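PDB 3QAT: malonyl CoA-acyl carrier protein transacylase from Bartonella henselae, which probably catalyses transfer of the malonyl group from malonyl-CoA to the acyl carrier protein, supplying the extender unit for fatty acid biosynthesis. Local coordinates for residues A[70-78]-A[103-113]. Residues are numbered along the deposited sequence; the frame is centred on the assembly and turned at random.
Sequences MAVSMAVIR and SALCAAGTFSL
A methionine knob joins two helices running roughly the same way in the acyltransferase core: Met74, on helix 62-82, sits among Ser103, Cys106, Ala107 and Leu113. Its CG lies beside the backbone N (chi1 -76°), and further bends fold the chain so that SD meets Ala107 N at 3.6 Å and Cys106 SG at 3.7 Å. CE also packs on that cysteine sulfur. One turn back, Met70 brings CB and CG against Ser103 OG, the CB to OG gap being 3.4 Å, while its SD reaches Leu113 CD1 at 3.6 Å. Helix 100-107 starts at the last glycine of a GxSxG sequence (Gly96, Ser98, Gly100), consistent with the nucleophile elbow of this family, and the side chain of Ser103 touches the residues of that elbow. No direct hydrogen bond spans the segments; instead a water bridges them, 2.8 Å from Ser103 OG and donating to Ser73 OG, which is itself hydrogen-bonded to Ile281 O. Farther along, Ile77 lays CG1 on Ala107 CB at 3.9 Å, Phe9 of strand 6-11 touching Ile77 and Phe11 touching Ala107. A Schellman motif with Gly109 as its C-prime residue ends helix 100-107, and the chain then loops back to Leu113, whose CB lies 3.9 Å from Arg78 NH2, oblique to the guanidinium plane.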
ATOM      1  N   MET A  70       1.684   3.954  -7.562  1.00  5.12           N
ATOM      2  CA  MET A  70       0.483   3.547  -8.280  1.00  5.85           C
ATOM      3  C   MET A  70       0.766   3.517  -9.789  1.00  6.10           C
ATOM      4  O   MET A  70       0.366   2.574 -10.470  1.00  6.89           O
ATOM      5  CB  MET A  70      -0.689   4.492  -7.951  1.00  6.66           C
ATOM      6  CG  MET A  70      -2.029   4.174  -8.666  1.00  6.58           C
ATOM      7  SD  MET A  70      -2.090   4.896 -10.341  1.00  7.51           S
ATOM      8  CE  MET A  70      -1.998   6.649  -9.983  1.00  7.34           C
ATOM      9  N   ALA A  71       1.496   4.518 -10.292  1.00  5.94           N
ATOM     10  CA  ALA A  71       1.803   4.574 -11.746  1.00  5.60           C
ATOM     11  C   ALA A  71       2.576   3.315 -12.165  1.00  6.42           C
ATOM     12  O   ALA A  71       2.271   2.726 -13.191  1.00  6.92           O
ATOM     13  CB  ALA A  71       2.617   5.811 -12.079  1.00  6.36           C
ATOM     14  N   VAL A  72       3.579   2.917 -11.380  1.00  6.26           N
ATOM     15  CA  VAL A  72       4.345   1.721 -11.732  1.00  7.11           C
ATOM     16  C   VAL A  72       3.416   0.507 -11.760  1.00  7.33           C
ATOM     17  O   VAL A  72       3.456  -0.282 -12.708  1.00  7.03           O
ATOM     18  CB  VAL A  72       5.504   1.489 -10.764  1.00  7.53           C
ATOM     19  CG1 VAL A  72       6.237   0.167 -11.093  1.00  9.42           C
ATOM     20  CG2 VAL A  72       6.470   2.682 -10.831  1.00  8.78           C
ATOM     21  N   SER A  73       2.567   0.358 -10.741  1.00  6.63           N
ATOM     22  CA  SER A  73       1.636  -0.768 -10.707  1.00  6.72           C
ATOM     23  C   SER A  73       0.696  -0.769 -11.914  1.00  7.08           C
ATOM     24  O   SER A  73       0.487  -1.805 -12.566  1.00  7.14           O
ATOM     25  CB  SER A  73       0.812  -0.786  -9.413  1.00  6.88           C
ATOM     26  OG  SER A  73       1.587  -1.182  -8.297  1.00  6.56           O
ATOM     27  N   MET A  74       0.145   0.400 -12.210  1.00  7.10           N
ATOM     28  CA  MET A  74      -0.808   0.493 -13.350  1.00  8.11           C
ATOM     29  C   MET A  74      -0.118   0.309 -14.703  1.00  8.39           C
ATOM     30  O   MET A  74      -0.718  -0.237 -15.626  1.00  8.95           O
ATOM     31  CB  MET A  74      -1.600   1.805 -13.295  1.00  8.44           C
ATOM     32  CG  MET A  74      -2.704   1.766 -12.229  1.00 10.49           C
ATOM     33  SD  MET A  74      -3.864   0.364 -12.394  1.00 11.03           S
ATOM     34  CE  MET A  74      -4.459   0.580 -14.075  1.00 12.90           C
ATOM     35  N   ALA A  75       1.152   0.716 -14.820  1.00  8.14           N
ATOM     36  CA  ALA A  75       1.908   0.419 -16.059  1.00  9.35           C
ATOM     37  C   ALA A  75       1.996  -1.109 -16.249  1.00  9.69           C
ATOM     38  O   ALA A  75       1.743  -1.622 -17.349  1.00  9.62           O
ATOM     39  CB  ALA A  75       3.318   1.020 -16.001  1.00  8.77           C
ATOM     40  N   VAL A  76       2.337  -1.837 -15.190  1.00  9.27           N
ATOM     41  CA  VAL A  76       2.349  -3.307 -15.269  1.00  9.50           C
ATOM     42  C   VAL A  76       0.968  -3.861 -15.663  1.00 10.13           C
ATOM     43  O   VAL A  76       0.880  -4.714 -16.574  1.00 10.39           O
ATOM     44  CB  VAL A  76       2.836  -3.941 -13.963  1.00  9.09           C
ATOM     45  CG1 VAL A  76       2.655  -5.482 -14.006  1.00  8.89           C
ATOM     46  CG2 VAL A  76       4.288  -3.578 -13.724  1.00  9.92           C
ATOM     47  N   ILE A  77      -0.103  -3.376 -15.023  1.00  9.50           N
ATOM     48  CA  ILE A  77      -1.459  -3.849 -15.350  1.00 10.06           C
ATOM     49  C   ILE A  77      -1.770  -3.616 -16.832  1.00 10.72           C
ATOM     50  O   ILE A  77      -2.303  -4.511 -17.521  1.00 11.12           O
ATOM     51  CB  ILE A  77      -2.557  -3.199 -14.452  1.00  9.65           C
ATOM     52  CG1 ILE A  77      -2.422  -3.643 -12.974  1.00 10.02           C
ATOM     53  CG2 ILE A  77      -3.996  -3.486 -15.016  1.00 11.57           C
ATOM     54  CD1 ILE A  77      -2.737  -5.162 -12.698  1.00 11.72           C
ATOM     55  N   ARG A  78      -1.464  -2.411 -17.322  1.00 10.39           N
ATOM     56  CA  ARG A  78      -1.825  -2.100 -18.706  1.00 11.39           C
ATOM     57  C   ARG A  78      -1.052  -2.937 -19.704  1.00 12.57           C
ATOM     58  O   ARG A  78      -1.622  -3.355 -20.726  1.00 13.20           O
ATOM     59  CB  ARG A  78      -1.648  -0.618 -19.020  1.00 12.07           C
ATOM     60  CG  ARG A  78      -2.583   0.236 -18.233  1.00 14.02           C
ATOM     61  CD  ARG A  78      -3.912   0.345 -18.921  1.00 17.36           C
ATOM     62  NE  ARG A  78      -4.780   1.277 -18.197  1.00 15.49           N
ATOM     63  CZ  ARG A  78      -4.782   2.605 -18.378  1.00 18.84           C
ATOM     64  NH1 ARG A  78      -3.940   3.193 -19.218  1.00 20.18           N
ATOM     65  NH2 ARG A  78      -5.619   3.346 -17.694  1.00 16.32           N
ATOM     66  N   SER A 103      -4.264   1.701  -5.988  1.00  6.45           N
ATOM     67  CA  SER A 103      -3.784   0.999  -7.181  1.00  6.72           C
ATOM     68  C   SER A 103      -4.674  -0.195  -7.525  1.00  7.17           C
ATOM     69  O   SER A 103      -5.012  -0.406  -8.680  1.00  8.16           O
ATOM     70  CB  SER A 103      -2.362   0.498  -6.958  1.00  6.79           C
ATOM     71  OG  SER A 103      -1.552   1.574  -6.481  1.00  7.01           O
ATOM     72  N   ALA A 104      -5.043  -0.946  -6.500  1.00  7.85           N
ATOM     73  CA  ALA A 104      -5.917  -2.125  -6.648  1.00  7.78           C
ATOM     74  C   ALA A 104      -7.282  -1.724  -7.226  1.00  7.90           C
ATOM     75  O   ALA A 104      -7.798  -2.365  -8.152  1.00  8.63           O
ATOM     76  CB  ALA A 104      -6.067  -2.783  -5.301  1.00  7.89           C
ATOM     77  N   LEU A 105      -7.851  -0.649  -6.694  1.00  7.42           N
ATOM     78  CA  LEU A 105      -9.146  -0.175  -7.173  1.00  8.18           C
ATOM     79  C   LEU A 105      -9.065   0.356  -8.603  1.00  8.54           C
ATOM     80  O   LEU A 105      -9.978   0.146  -9.379  1.00 10.75           O
ATOM     81  CB  LEU A 105      -9.755   0.845  -6.201  1.00  7.90           C
ATOM     82  CG  LEU A 105     -10.223   0.265  -4.850  1.00  7.83           C
ATOM     83  CD1 LEU A 105     -10.527   1.358  -3.833  1.00  8.28           C
ATOM     84  CD2 LEU A 105     -11.484  -0.646  -5.041  1.00 10.42           C
ATOM     85  N   CYS A 106      -7.968   1.026  -8.968  1.00  8.49           N
ATOM     86  CA  CYS A 106      -7.813   1.451 -10.341  1.00  8.78           C
ATOM     87  C   CYS A 106      -7.711   0.221 -11.274  1.00  9.12           C
ATOM     88  O   CYS A 106      -8.320   0.180 -12.357  1.00  9.78           O
ATOM     89  CB  CYS A 106      -6.576   2.374 -10.449  1.00  7.60           C
ATOM     90  SG  CYS A 106      -6.365   3.095 -12.112  1.00 10.29           S
ATOM     91  N   ALA A 107      -6.958  -0.787 -10.845  1.00  8.84           N
ATOM     92  CA  ALA A 107      -6.780  -1.992 -11.667  1.00  9.41           C
ATOM     93  C   ALA A 107      -8.114  -2.718 -11.833  1.00 10.63           C
ATOM     94  O   ALA A 107      -8.357  -3.346 -12.868  1.00 12.27           O
ATOM     95  CB  ALA A 107      -5.768  -2.916 -11.026  1.00  9.03           C
ATOM     96  N   ALA A 108      -8.969  -2.600 -10.825  1.00 11.10           N
ATOM     97  CA  ALA A 108     -10.297  -3.239 -10.859  1.00 11.34           C
ATOM     98  C   ALA A 108     -11.378  -2.319 -11.463  1.00 11.87           C
ATOM     99  O   ALA A 108     -12.579  -2.656 -11.462  1.00 12.21           O
ATOM    100  CB  ALA A 108     -10.670  -3.721  -9.441  1.00 12.57           C
ATOM    101  N   GLY A 109     -10.955  -1.173 -12.009  1.00 10.78           N
ATOM    102  CA  GLY A 109     -11.855  -0.264 -12.711  1.00 12.64           C
ATOM    103  C   GLY A 109     -12.727   0.673 -11.893  1.00 12.72           C
ATOM    104  O   GLY A 109     -13.610   1.322 -12.454  1.00 13.29           O
ATOM    105  N   THR A 110     -12.491   0.764 -10.584  1.00 11.93           N
ATOM    106  CA  THR A 110     -13.345   1.587  -9.712  1.00 11.18           C
ATOM    107  C   THR A 110     -13.130   3.073  -9.933  1.00 11.21           C
ATOM    108  O   THR A 110     -14.096   3.849  -9.897  1.00 11.15           O
ATOM    109  CB  THR A 110     -13.115   1.206  -8.224  1.00 10.80           C
ATOM    110  OG1 THR A 110     -13.768  -0.048  -7.980  1.00 12.01           O
ATOM    111  CG2 THR A 110     -13.673   2.251  -7.208  1.00 10.99           C
ATOM    112  N   PHE A 111     -11.865   3.462 -10.098  1.00 10.87           N
ATOM    113  CA  PHE A 111     -11.510   4.837 -10.435  1.00 10.24           C
ATOM    114  C   PHE A 111     -10.713   4.870 -11.738  1.00 10.22           C
ATOM    115  O   PHE A 111      -9.980   3.925 -12.071  1.00 11.14           O
ATOM    116  CB  PHE A 111     -10.563   5.453  -9.393  1.00  9.86           C
ATOM    117  CG  PHE A 111     -11.028   5.366  -7.968  1.00 10.00           C
ATOM    118  CD1 PHE A 111     -12.238   5.944  -7.565  1.00 11.17           C
ATOM    119  CD2 PHE A 111     -10.219   4.728  -7.020  1.00 11.29           C
ATOM    120  CE1 PHE A 111     -12.646   5.895  -6.225  1.00 11.93           C
ATOM    121  CE2 PHE A 111     -10.608   4.667  -5.676  1.00 10.91           C
ATOM    122  CZ  PHE A 111     -11.827   5.260  -5.280  1.00 10.51           C
ATOM    123  N   SER A 112     -10.826   5.980 -12.464  1.00  9.29           N
ATOM    124  CA  SER A 112      -9.978   6.197 -13.639  1.00  9.43           C
ATOM    125  C   SER A 112      -8.532   6.414 -13.198  1.00  8.74           C
ATOM    126  O   SER A 112      -8.271   6.779 -12.048  1.00  9.57           O
ATOM    127  CB  SER A 112     -10.411   7.415 -14.459  1.00  9.68           C
ATOM    128  OG  SER A 112     -10.160   8.662 -13.773  1.00  9.73           O
ATOM    129  N   LEU A 113      -7.616   6.252 -14.139  1.00  8.78           N
ATOM    130  CA  LEU A 113      -6.204   6.522 -13.837  1.00  8.28           C
ATOM    131  C   LEU A 113      -5.948   7.982 -13.439  1.00  8.38           C
ATOM    132  O   LEU A 113      -5.230   8.257 -12.473  1.00  8.39           O
ATOM    133  CB  LEU A 113      -5.330   6.130 -15.032  1.00  8.40           C
ATOM    134  CG  LEU A 113      -3.814   6.392 -14.834  1.00  7.34           C
ATOM    135  CD1 LEU A 113      -3.199   5.574 -13.679  1.00  8.59           C
ATOM    136  CD2 LEU A 113      -3.076   6.067 -16.104  1.00 10.03           C
TER
HETATM  137  O   HOH W   1       0.668   0.139  -5.704  1.00  7.07           O